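5-nitroimidazole antibiotic resistance protein (Bacteroides thetaiotaomicron, PDB 2FG9) binds flavin-adenine dinucleotide and is a putative oxidoreductase that may confer resistance to 5-nitroimidazole antibiotics. Local coordinates at residues A[55-60]-A[74-79]; A[66-71]-A[86-91]; A[121-126]-A[130-135]. One frame throughout, in Å; residues are numbered along the deposited sequence.

Contact 1: residues A[55-60]-A[74-79]; sequences VPMNFG and GGKIEM. With FAD (flavin-adenine dinucleotide), chain C; EDO (1,2-ethanediol), chain D.
The aliphatic stem of K76 passes over V55 and M57, meeting the first through its CD and the second through its CE. K76 CD lies 4.3 Å from V55 CG1, and K76 CE lies 4.1 Å from CE of M57, a selenomethionine whose side chain runs aslant the lysine. These are loose apolar touches; the two segments share no hydrogen bond, and FAD makes the polar connection between them. The geometry at NZ follows from the chain shape: K76 is extended to CE and then bends at chi4 (-61°), which turns the ammonium group into the ribityl-phosphate region. There NZ bonds to O3' of FAD at 2.8 Å and also to O5' and O1P, with a fourth acceptor in a 1,2-ethanediol probably left from crystallisation; four oxygens compete for three N-H, so at least one bond is shared. The backbone N of K76, in the first turn of helix 75-82, adds a bond to FAD O2P at 3.0 Å, so the helix start probably favours the phosphate charge as well.

The fold is the flavin-binding split barrel of the pyridoxamine 5'-phosphate oxidase family, and strand 52-62 covers one face of the isoalloxazine. S113, T166 and R117 of the second subunit also bond to this FAD. The backbone N-H of N58 is shared between FAD N5 at 2.9 Å and FAD O4, with angles of 135° and 142°, neither straight. P56 O accepts the FAD O2' hydroxyl at 2.7 Å. Over the same face, at the pyrimidine ring, M57 bends at its third torsion, which brings CE to 3.2 Å from FAD N3.

Contact 2: residues A[66-71]-A[86-91]; sequences LYLHSG and VCITFS. With FAD (flavin-adenine dinucleotide), chain C; EDO (1,2-ethanediol), chain D.
The interior of the flavin-binding split barrel is where this contact belongs: strand 65-70 and strand 85-99 face each other across the apolar core without pairing. Their local axes approach to 10.8 Å and run at 98° to one another, so side chains rather than backbone bonds join them. L66 is the hub. Its CD1 and the CD1 of I88 meet tip to tip at 3.8 Å, each methyl carried on a side chain that leaves its strand toward the other. Both methyls of L66 come to the edge of the F90 ring at CZ, CD1 in the ring plane at 4.0 Å and CD2 near it at 3.9 Å. I88 has CG1 beside its own backbone N and an extended chi2 (-180°), which sends CD1 far enough to touch L68 CD1 too, at 4.2 Å. All four residues are buried, and C41 of the neighbouring strand 41-46 touches L68, I88 and F90, while the F90 ring also meets F59 edge-to-face.

Farther along strand 65-70 the same segment turns polar and contacts the flavin. H69 O accepts the N-H of FAD N3 at 2.6 Å and a nearly straight 164°, a bond that helps hold the pyrimidine end of the isoalloxazine. The H69 imidazole has FAD O4 at its edge, in plane, with ND1 3.6 Å away. At the other segment's far end, S91 lines the pocket of another bound FAD. S70 OG accepts from W158 NE1 and gives its own proton to G71 O at 2.9 Å, in the carbonyl plane and on a lone pair.

Contact 3: residues A[121-126]-A[130-135]; sequences EFIEDM and RHALDI
I123 and A132 meet methyl to methyl, with I123 CD1 3.8 Å from A132 CB, where the end of strand 106-123 leads into helix 126-138. The isoleucine reaches this far because its CG1 stands beside the backbone N and its chi2 is extended (165°), which pushes CD1 outward toward the helix. A132 has just its CB to offer, and both residues also touch V157 of strand 156-175, so the helix is seated against the sheet here.

A second meeting lies in the first turn of the helix. R130 N donates to M126 O at 3.2 Å, the i to i-4 bond of an alpha-helix. The two side chains lie alongside each other and point the same way. M126, a selenomethionine, has CG anti to its backbone N (chi1 -166°); the bends at chi2 and chi3 then turn SE and CE away from R130, leaving CG as the touching atom, 3.4 Å from R130 NH1 and oblique to the guanidinium. R130 takes another path: CG stands beside the backbone N, the chain runs extended to NE, and chi4 (79°) then twists the guanidinium. Its polar end is held outside the segments, NH2 bonding to Y147 O and forming a salt bridge with D149, a residue M126 also packs on. Just before the helix, D125 is the N-cap, its OD2 bonding to E128 N.

Both M126 and R130 touch a crystal neighbour, so the details of their outer rotamers may owe something to the lattice. Chemically, the I123-A132 methyl pair is plain apolar packing, whereas the salt bridge to D149 and the bond to Y147 O anchor the guanidinium and tie the helix start to the chain around 147-149.

How the contacts relate
Contacts 1 and 2 lie in the buried part of the barrel, their centres 7 Å apart, and they hold successive strands: G60 O and Y67 N form a probable hydrogen bond between strands 52-62 and 65-70. Contact 2 is purely apolar across its two segments, while contact 1 is loose between segments and dominated by bonds to FAD; both touch the cofactor and the second subunit. Contact 3 is partly buried, its centre about 15 Å from that of contact 1, and its segments touch no other protein chain. Its helix nevertheless packs on strand 65-70, Y67 CD1 reaching A132 CB at 3.6 Å, so the flavin-facing strand is backed by it.

Contact 1: residues A[55-60]-A[74-79]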
loop_
_atom_site.group_PDB
_atom_site.type_symbol
_atom_site.label_atom_id
_atom_site.label_comp_id
_atom_site.label_asym_id
_atom_site.label_seq_id
_atom_site.Cartn_x
_atom_site.Cartn_y
_atom_site.Cartn_z
ATOM N N VAL A 55 -27.019 -8.763 8.939
ATOM C CA VAL A 55 -26.261 -9.788 8.272
ATOM C C VAL A 55 -25.454 -9.100 7.160
ATOM O O VAL A 55 -25.998 -8.305 6.385
ATOM C CB VAL A 55 -27.286 -10.925 7.826
ATOM C CG1 VAL A 55 -28.091 -10.517 6.597
ATOM C CG2 VAL A 55 -26.587 -12.212 7.578
ATOM N N PRO A 56 -24.137 -9.338 7.098
ATOM C CA PRO A 56 -23.443 -8.765 5.948
ATOM C C PRO A 56 -23.656 -9.577 4.696
ATOM O O PRO A 56 -23.769 -10.790 4.774
ATOM C CB PRO A 56 -21.968 -8.844 6.333
ATOM C CG PRO A 56 -21.898 -9.943 7.306
ATOM C CD PRO A 56 -23.237 -10.111 7.956
HETATM N N MSE A 57 -23.631 -8.903 3.557
HETATM C CA MSE A 57 -23.898 -9.530 2.289
HETATM C C MSE A 57 -23.265 -8.800 1.147
HETATM O O MSE A 57 -23.031 -7.611 1.220
HETATM C CB MSE A 57 -25.419 -9.640 2.094
HETATM C CG MSE A 57 -25.949 -10.827 2.898
HETATM SE SE MSE A 57 -27.661 -11.014 2.743
HETATM C CE MSE A 57 -27.793 -12.034 1.031
ATOM N N ASN A 58 -22.974 -9.520 0.073
ATOM C CA ASN A 58 -22.530 -8.866 -1.146
ATOM C C ASN A 58 -23.737 -8.327 -1.892
ATOM O O ASN A 58 -24.848 -8.656 -1.572
ATOM C CB ASN A 58 -21.731 -9.843 -1.976
ATOM C CG ASN A 58 -20.472 -10.269 -1.271
ATOM O OD1 ASN A 58 -20.190 -11.437 -1.179
ATOM N ND2 ASN A 58 -19.756 -9.323 -0.695
ATOM N N PHE A 59 -23.519 -7.458 -2.850
ATOM C CA PHE A 59 -24.600 -6.768 -3.457
ATOM C C PHE A 59 -24.179 -6.124 -4.774
ATOM O O PHE A 59 -22.969 -5.967 -5.091
ATOM C CB PHE A 59 -25.092 -5.671 -2.520
ATOM C CG PHE A 59 -24.141 -4.520 -2.408
ATOM C CD1 PHE A 59 -23.113 -4.559 -1.508
ATOM C CD2 PHE A 59 -24.230 -3.433 -3.263
ATOM C CE1 PHE A 59 -22.209 -3.533 -1.429
ATOM C CE2 PHE A 59 -23.323 -2.388 -3.199
ATOM C CZ PHE A 59 -22.309 -2.449 -2.296
ATOM N N GLY A 60 -25.201 -5.735 -5.517
ATOM C CA GLY A 60 -25.087 -4.883 -6.633
ATOM C C GLY A 60 -26.101 -3.783 -6.494
ATOM O O GLY A 60 -27.103 -3.895 -5.772
ATOM N N GLY A 74 -32.206 -20.488 5.433
ATOM C CA GLY A 74 -33.470 -20.377 6.136
ATOM C C GLY A 74 -33.509 -19.113 7.006
ATOM O O GLY A 74 -34.402 -18.281 6.860
ATOM N N GLY A 75 -32.563 -18.949 7.915
ATOM C CA GLY A 75 -32.749 -17.977 9.003
ATOM C C GLY A 75 -33.346 -16.660 8.562
ATOM O O GLY A 75 -34.467 -16.339 8.909
ATOM N N LYS A 76 -32.579 -15.920 7.770
ATOM C CA LYS A 76 -32.996 -14.628 7.216
ATOM C C LYS A 76 -34.187 -14.744 6.274
ATOM O O LYS A 76 -34.905 -13.762 6.050
ATOM C CB LYS A 76 -31.831 -13.949 6.478
ATOM C CG LYS A 76 -31.187 -14.775 5.340
ATOM C CD LYS A 76 -29.838 -14.125 4.930
ATOM C CE LYS A 76 -29.173 -14.764 3.745
ATOM N NZ LYS A 76 -28.857 -16.171 4.018
ATOM N N ILE A 77 -34.413 -15.938 5.736
ATOM C CA ILE A 77 -35.515 -16.159 4.802
ATOM C C ILE A 77 -36.827 -16.247 5.544
ATOM O O ILE A 77 -37.797 -15.588 5.176
ATOM C CB ILE A 77 -35.289 -17.444 3.948
ATOM C CG1 ILE A 77 -33.912 -17.380 3.237
ATOM C CG2 ILE A 77 -36.468 -17.702 2.993
ATOM C CD1 ILE A 77 -33.622 -16.057 2.509
ATOM N N GLU A 78 -36.870 -17.072 6.586
ATOM C CA GLU A 78 -38.050 -17.115 7.446
ATOM C C GLU A 78 -38.441 -15.705 7.923
ATOM O O GLU A 78 -39.612 -15.333 7.899
ATOM C CB GLU A 78 -37.836 -18.076 8.626
ATOM C CG GLU A 78 -38.252 -19.537 8.290
HETATM N N MSE A 79 -37.448 -14.902 8.304
HETATM C CA MSE A 79 -37.728 -13.569 8.823
HETATM C C MSE A 79 -38.340 -12.719 7.728
HETATM O O MSE A 79 -39.338 -12.050 7.939
HETATM C CB MSE A 79 -36.455 -12.895 9.358
HETATM C CG MSE A 79 -35.746 -13.676 10.413
HETATM SE SE MSE A 79 -34.056 -12.842 10.826
HETATM C CE MSE A 79 -33.339 -14.255 12.182
HETATM P PA FAD C . -28.520 -18.674 9.527
HETATM O O1A FAD C . -30.024 -18.783 9.345
HETATM O O2A FAD C . -27.683 -19.901 9.215
HETATM O O5B FAD C . -28.256 -18.238 11.055
HETATM C C5B FAD C . -27.545 -19.069 11.940
HETATM C C4B FAD C . -26.969 -18.224 13.075
HETATM O O4B FAD C . -25.555 -18.081 12.897
HETATM C C3B FAD C . -27.527 -16.800 13.216
HETATM O O3B FAD C . -28.770 -16.681 13.891
HETATM C C2B FAD C . -26.365 -16.138 13.934
HETATM O O2B FAD C . -26.285 -16.461 15.318
HETATM C C1B FAD C . -25.174 -16.748 13.191
HETATM N N9A FAD C . -24.830 -15.919 11.996
HETATM C C8A FAD C . -25.524 -15.796 10.823
HETATM N N7A FAD C . -24.884 -14.917 10.032
HETATM C C5A FAD C . -23.756 -14.478 10.650
HETATM C C6A FAD C . -22.727 -13.569 10.257
HETATM N N6A FAD C . -22.430 -13.435 8.951
HETATM N N1A FAD C . -21.713 -13.312 11.158
HETATM C C2A FAD C . -21.700 -13.947 12.404
HETATM N N3A FAD C . -22.693 -14.831 12.800
HETATM C C4A FAD C . -23.718 -15.103 11.919
HETATM N N1 FAD C . -24.519 -14.632 2.457
HETATM C C2 FAD C . -25.432 -14.739 1.418
HETATM O O2 FAD C . -26.362 -15.556 1.466
HETATM N N3 FAD C . -25.271 -13.946 0.304
HETATM C C4 FAD C . -24.214 -13.030 0.234
HETATM O O4 FAD C . -24.308 -12.155 -0.596
HETATM C C4X FAD C . -23.307 -12.917 1.273
HETATM N N5 FAD C . -22.236 -12.031 1.268
HETATM C C5X FAD C . -21.349 -11.970 2.377
HETATM C C6 FAD C . -20.311 -11.084 2.391
HETATM C C7 FAD C . -19.462 -10.994 3.477
HETATM C C7M FAD C . -18.951 -9.599 3.642
HETATM C C8 FAD C . -19.642 -11.821 4.565
HETATM C C8M FAD C . -18.922 -11.696 5.850
HETATM C C9 FAD C . -20.664 -12.723 4.567
HETATM C C9A FAD C . -21.528 -12.779 3.485
HETATM N N10 FAD C . -22.616 -13.628 3.473
HETATM C C10 FAD C . -23.486 -13.718 2.402
HETATM C "C1'" FAD C . -22.983 -14.372 4.687
HETATM C "C2'" FAD C . -24.324 -13.872 5.162
HETATM O "O2'" FAD C . -24.029 -13.055 6.291
HETATM C "C3'" FAD C . -25.067 -15.213 5.335
HETATM O "O3'" FAD C . -26.250 -15.394 4.560
HETATM C "C4'" FAD C . -25.317 -15.454 6.782
HETATM O "O4'" FAD C . -24.067 -15.489 7.482
HETATM C "C5'" FAD C . -26.213 -16.702 6.792
HETATM O "O5'" FAD C . -27.484 -16.077 6.734
HETATM P P FAD C . -28.776 -16.616 7.524
HETATM O O1P FAD C . -29.496 -17.547 6.538
HETATM O O2P FAD C . -29.625 -15.497 8.073
HETATM O O3P FAD C . -27.997 -17.416 8.674
HETATM C C1 EDO D . -25.705 -19.854 2.728
HETATM O O1 EDO D . -25.905 -19.612 4.129
HETATM C C2 EDO D . -25.890 -18.561 1.932
HETATM O O2 EDO D . -27.159 -17.946 2.220
#

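Contact 2: residues A[66-71]-A[86-91]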
loop_
_atom_site.group_PDB
_atom_site.type_symbol
_atom_site.label_atom_id
_atom_site.label_comp_id
_atom_site.label_asym_id
_atom_site.label_seq_id
_atom_site.Cartn_x
_atom_site.Cartn_y
_atom_site.Cartn_z
ATOM N N LEU A 66 -31.270 -2.403 -5.207
ATOM C CA LEU A 66 -30.229 -3.274 -4.690
ATOM C C LEU A 66 -30.589 -4.713 -4.991
ATOM O O LEU A 66 -31.770 -5.081 -4.945
ATOM C CB LEU A 66 -30.081 -3.108 -3.168
ATOM C CG LEU A 66 -29.390 -1.821 -2.743
ATOM C CD1 LEU A 66 -29.600 -1.593 -1.259
ATOM C CD2 LEU A 66 -27.950 -1.905 -3.039
ATOM N N TYR A 67 -29.563 -5.513 -5.288
ATOM C CA TYR A 67 -29.707 -6.929 -5.594
ATOM C C TYR A 67 -28.754 -7.711 -4.705
ATOM O O TYR A 67 -27.581 -7.357 -4.567
ATOM C CB TYR A 67 -29.369 -7.208 -7.065
ATOM C CG TYR A 67 -30.247 -6.460 -8.027
ATOM C CD1 TYR A 67 -31.491 -6.951 -8.401
ATOM C CD2 TYR A 67 -29.855 -5.230 -8.505
ATOM C CE1 TYR A 67 -32.322 -6.226 -9.289
ATOM C CE2 TYR A 67 -30.637 -4.524 -9.377
ATOM C CZ TYR A 67 -31.877 -5.014 -9.759
ATOM O OH TYR A 67 -32.593 -4.253 -10.642
ATOM N N LEU A 68 -29.267 -8.779 -4.131
ATOM C CA LEU A 68 -28.508 -9.681 -3.336
ATOM C C LEU A 68 -28.873 -11.093 -3.736
ATOM O O LEU A 68 -29.755 -11.310 -4.572
ATOM C CB LEU A 68 -28.787 -9.454 -1.864
ATOM C CG LEU A 68 -28.643 -7.999 -1.400
ATOM C CD1 LEU A 68 -29.953 -7.346 -1.357
ATOM C CD2 LEU A 68 -27.992 -7.885 -0.025
ATOM N N HIS A 69 -28.163 -12.052 -3.163
ATOM C CA HIS A 69 -28.466 -13.438 -3.415
ATOM C C HIS A 69 -28.029 -14.249 -2.237
ATOM O O HIS A 69 -27.167 -13.808 -1.480
ATOM C CB HIS A 69 -27.832 -13.960 -4.719
ATOM C CG HIS A 69 -26.349 -13.803 -4.784
ATOM N ND1 HIS A 69 -25.588 -13.398 -3.707
ATOM C CD2 HIS A 69 -25.477 -14.028 -5.793
ATOM C CE1 HIS A 69 -24.316 -13.358 -4.058
ATOM N NE2 HIS A 69 -24.221 -13.734 -5.321
ATOM N N SER A 70 -28.683 -15.397 -2.056
ATOM C CA SER A 70 -28.441 -16.280 -0.952
ATOM C C SER A 70 -28.911 -17.686 -1.336
ATOM O O SER A 70 -29.450 -17.896 -2.424
ATOM C CB SER A 70 -29.197 -15.780 0.284
ATOM O OG SER A 70 -30.607 -15.781 0.096
ATOM N N GLY A 71 -28.678 -18.645 -0.448
ATOM C CA GLY A 71 -29.273 -19.943 -0.551
ATOM C C GLY A 71 -30.749 -19.730 -0.371
ATOM O O GLY A 71 -31.168 -18.629 0.007
ATOM N N VAL A 86 -36.265 -4.168 4.916
ATOM C CA VAL A 86 -34.866 -4.254 5.279
ATOM C C VAL A 86 -34.221 -2.876 5.295
ATOM O O VAL A 86 -34.616 -1.995 4.536
ATOM C CB VAL A 86 -34.097 -5.175 4.331
ATOM C CG1 VAL A 86 -34.597 -6.601 4.489
ATOM C CG2 VAL A 86 -34.234 -4.723 2.861
ATOM N N CYS A 87 -33.223 -2.704 6.164
ATOM C CA CYS A 87 -32.408 -1.498 6.184
ATOM C C CYS A 87 -30.979 -1.926 5.816
ATOM O O CYS A 87 -30.350 -2.711 6.509
ATOM C CB CYS A 87 -32.491 -0.813 7.548
ATOM S SG CYS A 87 -31.630 0.766 7.620
ATOM N N ILE A 88 -30.502 -1.467 4.669
ATOM C CA ILE A 88 -29.228 -1.892 4.176
ATOM C C ILE A 88 -28.245 -0.734 4.244
ATOM O O ILE A 88 -28.433 0.299 3.621
ATOM C CB ILE A 88 -29.346 -2.438 2.756
ATOM C CG1 ILE A 88 -30.408 -3.540 2.706
ATOM C CG2 ILE A 88 -27.971 -2.938 2.296
ATOM C CD1 ILE A 88 -30.633 -4.181 1.353
ATOM N N THR A 89 -27.181 -0.942 5.005
ATOM C CA THR A 89 -26.239 0.113 5.373
ATOM C C THR A 89 -24.842 -0.166 4.878
ATOM O O THR A 89 -24.408 -1.315 4.797
ATOM C CB THR A 89 -26.249 0.277 6.885
ATOM O OG1 THR A 89 -27.566 0.668 7.288
ATOM C CG2 THR A 89 -25.305 1.333 7.339
ATOM N N PHE A 90 -24.145 0.902 4.516
ATOM C CA PHE A 90 -22.829 0.812 3.853
ATOM C C PHE A 90 -21.904 1.814 4.517
ATOM O O PHE A 90 -22.351 2.896 4.873
ATOM C CB PHE A 90 -22.895 1.187 2.364
ATOM C CG PHE A 90 -23.988 0.508 1.594
ATOM C CD1 PHE A 90 -25.296 0.945 1.691
ATOM C CD2 PHE A 90 -23.703 -0.530 0.730
ATOM C CE1 PHE A 90 -26.286 0.350 0.953
ATOM C CE2 PHE A 90 -24.686 -1.138 0.026
ATOM C CZ PHE A 90 -25.981 -0.710 0.137
ATOM N N SER A 91 -20.635 1.477 4.685
ATOM C CA SER A 91 -19.708 2.476 5.151
ATOM C C SER A 91 -18.310 2.211 4.727
ATOM O O SER A 91 -17.888 1.074 4.689
ATOM C CB SER A 91 -19.741 2.575 6.678
ATOM O OG SER A 91 -18.823 3.548 7.102
HETATM P PA FAD C . -28.520 -18.674 9.527
HETATM O O1A FAD C . -30.024 -18.783 9.345
HETATM O O2A FAD C . -27.683 -19.901 9.215
HETATM O O5B FAD C . -28.256 -18.238 11.055
HETATM C C5B FAD C . -27.545 -19.069 11.940
HETATM C C4B FAD C . -26.969 -18.224 13.075
HETATM O O4B FAD C . -25.555 -18.081 12.897
HETATM C C3B FAD C . -27.527 -16.800 13.216
HETATM O O3B FAD C . -28.770 -16.681 13.891
HETATM C C2B FAD C . -26.365 -16.138 13.934
HETATM O O2B FAD C . -26.285 -16.461 15.318
HETATM C C1B FAD C . -25.174 -16.748 13.191
HETATM N N9A FAD C . -24.830 -15.919 11.996
HETATM C C8A FAD C . -25.524 -15.796 10.823
HETATM N N7A FAD C . -24.884 -14.917 10.032
HETATM C C5A FAD C . -23.756 -14.478 10.650
HETATM C C6A FAD C . -22.727 -13.569 10.257
HETATM N N6A FAD C . -22.430 -13.435 8.951
HETATM N N1A FAD C . -21.713 -13.312 11.158
HETATM C C2A FAD C . -21.700 -13.947 12.404
HETATM N N3A FAD C . -22.693 -14.831 12.800
HETATM C C4A FAD C . -23.718 -15.103 11.919
HETATM N N1 FAD C . -24.519 -14.632 2.457
HETATM C C2 FAD C . -25.432 -14.739 1.418
HETATM O O2 FAD C . -26.362 -15.556 1.466
HETATM N N3 FAD C . -25.271 -13.946 0.304
HETATM C C4 FAD C . -24.214 -13.030 0.234
HETATM O O4 FAD C . -24.308 -12.155 -0.596
HETATM C C4X FAD C . -23.307 -12.917 1.273
HETATM N N5 FAD C . -22.236 -12.031 1.268
HETATM C C5X FAD C . -21.349 -11.970 2.377
HETATM C C6 FAD C . -20.311 -11.084 2.391
HETATM C C7 FAD C . -19.462 -10.994 3.477
HETATM C C7M FAD C . -18.951 -9.599 3.642
HETATM C C8 FAD C . -19.642 -11.821 4.565
HETATM C C8M FAD C . -18.922 -11.696 5.850
HETATM C C9 FAD C . -20.664 -12.723 4.567
HETATM C C9A FAD C . -21.528 -12.779 3.485
HETATM N N10 FAD C . -22.616 -13.628 3.473
HETATM C C10 FAD C . -23.486 -13.718 2.402
HETATM C "C1'" FAD C . -22.983 -14.372 4.687
HETATM C "C2'" FAD C . -24.324 -13.872 5.162
HETATM O "O2'" FAD C . -24.029 -13.055 6.291
HETATM C "C3'" FAD C . -25.067 -15.213 5.335
HETATM O "O3'" FAD C . -26.250 -15.394 4.560
HETATM C "C4'" FAD C . -25.317 -15.454 6.782
HETATM O "O4'" FAD C . -24.067 -15.489 7.482
HETATM C "C5'" FAD C . -26.213 -16.702 6.792
HETATM O "O5'" FAD C . -27.484 -16.077 6.734
HETATM P P FAD C . -28.776 -16.616 7.524
HETATM O O1P FAD C . -29.496 -17.547 6.538
HETATM O O2P FAD C . -29.625 -15.497 8.073
HETATM O O3P FAD C . -27.997 -17.416 8.674
HETATM C C1 EDO D . -25.705 -19.854 2.728
HETATM O O1 EDO D . -25.905 -19.612 4.129
HETATM C C2 EDO D . -25.890 -18.561 1.932
HETATM O O2 EDO D . -27.159 -17.946 2.220
#

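Contact 3: residues A[121-126]-A[130-135]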
loop_
_atom_site.group_PDB
_atom_site.type_symbol
_atom_site.label_atom_id
_atom_site.label_comp_id
_atom_site.label_asym_id
_atom_site.label_seq_id
_atom_site.Cartn_x
_atom_site.Cartn_y
_atom_site.Cartn_z
ATOM N N GLU A 121 -38.121 -8.484 -2.533
ATOM C CA GLU A 121 -38.732 -9.510 -3.379
ATOM C C GLU A 121 -37.714 -10.596 -3.650
ATOM O O GLU A 121 -36.526 -10.316 -3.731
ATOM C CB GLU A 121 -39.166 -8.929 -4.737
ATOM C CG GLU A 121 -39.387 -9.987 -5.840
ATOM C CD GLU A 121 -39.836 -9.407 -7.177
ATOM O OE1 GLU A 121 -39.348 -8.313 -7.559
ATOM O OE2 GLU A 121 -40.661 -10.075 -7.859
ATOM N N PHE A 122 -38.182 -11.827 -3.802
ATOM C CA PHE A 122 -37.373 -12.895 -4.362
ATOM C C PHE A 122 -37.781 -13.107 -5.787
ATOM O O PHE A 122 -38.911 -13.516 -6.062
ATOM C CB PHE A 122 -37.545 -14.193 -3.598
ATOM C CG PHE A 122 -37.097 -14.109 -2.151
ATOM C CD1 PHE A 122 -35.841 -13.622 -1.825
ATOM C CD2 PHE A 122 -37.910 -14.553 -1.141
ATOM C CE1 PHE A 122 -35.436 -13.560 -0.522
ATOM C CE2 PHE A 122 -37.501 -14.490 0.182
ATOM C CZ PHE A 122 -36.283 -13.991 0.485
ATOM N N ILE A 123 -36.844 -12.861 -6.693
ATOM C CA ILE A 123 -37.104 -12.929 -8.124
ATOM C C ILE A 123 -37.280 -14.390 -8.487
ATOM O O ILE A 123 -36.461 -15.222 -8.113
ATOM C CB ILE A 123 -35.926 -12.356 -8.894
ATOM C CG1 ILE A 123 -35.755 -10.863 -8.578
ATOM C CG2 ILE A 123 -36.087 -12.533 -10.366
ATOM C CD1 ILE A 123 -34.391 -10.336 -9.023
ATOM N N GLU A 124 -38.359 -14.704 -9.196
ATOM C CA GLU A 124 -38.632 -16.078 -9.554
ATOM C C GLU A 124 -38.250 -16.369 -10.980
ATOM O O GLU A 124 -37.753 -17.450 -11.246
ATOM C CB GLU A 124 -40.093 -16.428 -9.308
ATOM C CG GLU A 124 -40.496 -16.513 -7.780
ATOM N N ASP A 125 -38.442 -15.430 -11.905
ATOM C CA ASP A 125 -38.165 -15.748 -13.309
ATOM C C ASP A 125 -36.681 -16.038 -13.452
ATOM O O ASP A 125 -35.828 -15.309 -12.945
ATOM C CB ASP A 125 -38.601 -14.640 -14.273
ATOM C CG ASP A 125 -38.209 -14.934 -15.734
ATOM O OD1 ASP A 125 -38.790 -15.840 -16.368
ATOM O OD2 ASP A 125 -37.292 -14.266 -16.254
HETATM N N MSE A 126 -36.388 -17.120 -14.143
HETATM C CA MSE A 126 -35.039 -17.589 -14.297
HETATM C C MSE A 126 -34.154 -16.558 -14.983
HETATM O O MSE A 126 -33.051 -16.318 -14.538
HETATM C CB MSE A 126 -35.044 -18.884 -15.084
HETATM C CG MSE A 126 -33.718 -19.650 -15.018
HETATM SE SE MSE A 126 -33.926 -21.365 -14.086
HETATM C CE MSE A 126 -34.704 -22.410 -15.499
ATOM N N ARG A 130 -30.836 -14.236 -13.596
ATOM C CA ARG A 130 -29.518 -14.106 -14.232
ATOM C C ARG A 130 -29.093 -12.663 -14.426
ATOM O O ARG A 130 -27.911 -12.308 -14.234
ATOM C CB ARG A 130 -29.501 -14.740 -15.619
ATOM C CG ARG A 130 -29.664 -16.227 -15.630
ATOM C CD ARG A 130 -29.174 -16.790 -16.945
ATOM N NE ARG A 130 -28.836 -18.190 -16.825
ATOM C CZ ARG A 130 -29.734 -19.148 -16.834
ATOM N NH1 ARG A 130 -31.021 -18.863 -16.973
ATOM N NH2 ARG A 130 -29.348 -20.402 -16.726
ATOM N N HIS A 131 -30.039 -11.843 -14.862
ATOM C CA HIS A 131 -29.803 -10.419 -15.056
ATOM C C HIS A 131 -29.327 -9.786 -13.759
ATOM O O HIS A 131 -28.283 -9.119 -13.722
ATOM C CB HIS A 131 -31.087 -9.730 -15.539
ATOM C CG HIS A 131 -30.943 -8.248 -15.676
ATOM N ND1 HIS A 131 -30.038 -7.669 -16.544
ATOM C CD2 HIS A 131 -31.545 -7.226 -15.016
ATOM C CE1 HIS A 131 -30.105 -6.353 -16.428
ATOM N NE2 HIS A 131 -31.019 -6.058 -15.517
ATOM N N ALA A 132 -30.090 -10.033 -12.693
ATOM C CA ALA A 132 -29.768 -9.540 -11.375
ATOM C C ALA A 132 -28.450 -10.083 -10.854
ATOM O O ALA A 132 -27.667 -9.342 -10.240
ATOM C CB ALA A 132 -30.869 -9.888 -10.423
ATOM N N LEU A 133 -28.208 -11.372 -11.070
ATOM C CA LEU A 133 -26.945 -11.962 -10.652
ATOM C C LEU A 133 -25.786 -11.269 -11.341
ATOM O O LEU A 133 -24.751 -11.085 -10.749
ATOM C CB LEU A 133 -26.893 -13.458 -10.917
ATOM C CG LEU A 133 -27.691 -14.329 -9.972
ATOM C CD1 LEU A 133 -28.063 -15.642 -10.595
ATOM C CD2 LEU A 133 -26.934 -14.556 -8.726
ATOM N N ASP A 134 -26.000 -10.828 -12.566
ATOM C CA ASP A 134 -24.970 -10.091 -13.314
ATOM C C ASP A 134 -24.666 -8.737 -12.689
ATOM O O ASP A 134 -23.513 -8.322 -12.655
ATOM C CB ASP A 134 -25.387 -9.879 -14.762
ATOM C CG ASP A 134 -25.115 -11.085 -15.632
ATOM O OD1 ASP A 134 -24.501 -12.073 -15.146
ATOM O OD2 ASP A 134 -25.505 -11.044 -16.822
ATOM N N ILE A 135 -25.706 -8.051 -12.230
ATOM C CA ILE A 135 -25.531 -6.766 -11.557
ATOM C C ILE A 135 -24.705 -6.974 -10.293
ATOM O O ILE A 135 -23.821 -6.176 -9.964
ATOM C CB ILE A 135 -26.888 -6.092 -11.266
ATOM C CG1 ILE A 135 -27.581 -5.788 -12.583
ATOM C CG2 ILE A 135 -26.706 -4.785 -10.481
ATOM C CD1 ILE A 135 -29.040 -5.595 -12.457
#